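Local coordinates for protein dihydropteridine reductase (Caenorhabditis elegans, PDB 1OOE) that probably reduces quinonoid dihydrobiopterin to tetrahydrobiopterin with NADH or NADPH, working as a homodimer of the short-chain dehydrogenase/reductase family, at residues 224-228 against 229-233. Sequence-based numbering, arbitrary orientation.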
loop_
_atom_site.group_PDB
_atom_site.type_symbol
_atom_site.label_atom_id
_atom_site.label_comp_id
_atom_site.label_asym_id
_atom_site.label_seq_id
_atom_site.Cartn_x
_atom_site.Cartn_y
_atom_site.Cartn_z
ATOM N N ILE A 224 -5.948 14.238 14.099
ATOM C CA ILE A 224 -5.855 15.539 14.735
ATOM C C ILE A 224 -6.889 16.506 14.179
ATOM O O ILE A 224 -6.920 16.780 12.978
ATOM C CB ILE A 224 -4.442 16.113 14.555
ATOM C CG1 ILE A 224 -3.426 15.118 15.128
ATOM C CG2 ILE A 224 -4.328 17.467 15.253
ATOM C CD1 ILE A 224 -1.980 15.530 14.956
ATOM N N THR A 225 -7.734 17.011 15.071
ATOM C CA THR A 225 -8.792 17.938 14.693
ATOM C C THR A 225 -8.763 19.216 15.527
ATOM O O THR A 225 -8.236 19.244 16.641
ATOM C CB THR A 225 -10.176 17.275 14.857
ATOM O OG1 THR A 225 -10.328 16.817 16.207
ATOM C CG2 THR A 225 -10.316 16.086 13.913
ATOM N N THR A 226 -9.335 20.280 14.976
ATOM C CA THR A 226 -9.394 21.562 15.663
ATOM C C THR A 226 -10.809 22.114 15.534
ATOM O O THR A 226 -11.370 22.148 14.443
ATOM C CB THR A 226 -8.394 22.572 15.055
ATOM O OG1 THR A 226 -7.071 22.020 15.096
ATOM C CG2 THR A 226 -8.406 23.881 15.843
ATOM N N GLU A 227 -11.386 22.521 16.660
ATOM C CA GLU A 227 -12.736 23.077 16.680
ATOM C C GLU A 227 -12.783 24.175 17.729
ATOM O O GLU A 227 -12.337 23.978 18.860
ATOM C CB GLU A 227 -13.758 21.993 17.022
ATOM C CG GLU A 227 -15.197 22.487 17.018
ATOM C CD GLU A 227 -16.181 21.413 17.433
ATOM O OE1 GLU A 227 -16.244 20.367 16.753
ATOM O OE2 GLU A 227 -16.890 21.614 18.441
ATOM N N ASN A 228 -13.325 25.330 17.355
ATOM C CA ASN A 228 -13.408 26.461 18.270
ATOM C C ASN A 228 -12.019 26.882 18.741
ATOM O O ASN A 228 -11.850 27.359 19.866
ATOM C CB ASN A 228 -14.279 26.110 19.479
ATOM C CG ASN A 228 -15.754 26.052 19.138
ATOM O OD1 ASN A 228 -16.184 25.244 18.314
ATOM N ND2 ASN A 228 -16.541 26.916 19.773
ATOM N N GLY A 229 -11.027 26.690 17.875
ATOM C CA GLY A 229 -9.660 27.067 18.198
ATOM C C GLY A 229 -8.868 26.083 19.043
ATOM O O GLY A 229 -7.682 26.296 19.299
ATOM N N THR A 230 -9.509 25.005 19.476
ATOM C CA THR A 230 -8.831 24.013 20.305
ATOM C C THR A 230 -8.513 22.746 19.511
ATOM O O THR A 230 -9.384 22.183 18.851
ATOM C CB THR A 230 -9.695 23.642 21.528
ATOM O OG1 THR A 230 -10.034 24.834 22.249
ATOM C CG2 THR A 230 -8.935 22.706 22.456
ATOM N N SER A 231 -7.264 22.294 19.582
ATOM C CA SER A 231 -6.857 21.092 18.861
ATOM C C SER A 231 -6.925 19.846 19.739
ATOM O O SER A 231 -6.647 19.900 20.935
ATOM C CB SER A 231 -5.438 21.253 18.312
ATOM O OG SER A 231 -5.385 22.281 17.336
ATOM N N THR A 232 -7.293 18.725 19.127
ATOM C CA THR A 232 -7.415 17.459 19.838
ATOM C C THR A 232 -6.785 16.318 19.044
ATOM O O THR A 232 -6.861 16.294 17.816
ATOM C CB THR A 232 -8.901 17.115 20.089
ATOM O OG1 THR A 232 -9.520 18.170 20.837
ATOM C CG2 THR A 232 -9.027 15.813 20.865
ATOM N N ILE A 233 -6.154 15.386 19.754
ATOM C CA ILE A 233 -5.528 14.219 19.136
ATOM C C ILE A 233 -6.306 12.990 19.606
ATOM O O ILE A 233 -6.357 12.699 20.801
ATOM C CB ILE A 233 -4.052 14.076 19.566
ATOM C CG1 ILE A 233 -3.274 15.331 19.164
ATOM C CG2 ILE A 233 -3.431 12.832 18.924
ATOM C CD1 ILE A 233 -1.820 15.308 19.601
HETATM O O HOH W 1 -9.290 14.255 16.943
#
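T226 and S231 face each other across a beta hairpin with a two-residue turn, and their hydroxyls meet at 2.8 Å between T226 OG1 and S231 OG, a hydrogen bond whose direction the model leaves open. Both oxygens lie anti to their own carbonyl carbons (chi1 -57° and -65°), which brings them together in this non-hydrogen-bonded pair, whose CA atoms are 4.1 Å apart. T226 OG1 also bonds the hydroxyl of T196. Further from the turn on the same face, I224 and I233 run side by side, CG1 to CG1 at 4.0 Å. This is the packed side: helix 198-210 covers it, with F200 against S231 and I233, and I201 against I224.

The other face, with T225, E227, T230 and T232, looks largely to solvent. There T225 and T232 cross obliquely without a direct bond between their side chains; instead a water sits 2.9 Å from T225 OG1 and donates to T232 O at 3.3 Å. The backbones of that pair are joined twice, T232 N to T225 O at 2.7 Å being the shorter bond. Nearer the turn, T230 N reaches E227 O at 3.1 Å from well above the carbonyl plane, 61° out of it. N228 and G229 are the two central residues of the type I' turn from E227 to T230, and a side chain on G229 would collide with the carbonyl oxygen of N228.

A valine in place of T226 would probably leave S231 OG and the T196 hydroxyl without their shared partner. The hairpin forms the edge of the Rossmann-type sheet within the chain, 230-235 being its antiparallel last strand. Its chemistry implies a division of labour: backbone bonds set the strand register, while the hydroxyl of T226, bonded to both S231 and T196, ties the inner face to the segment leading into helix 198-210.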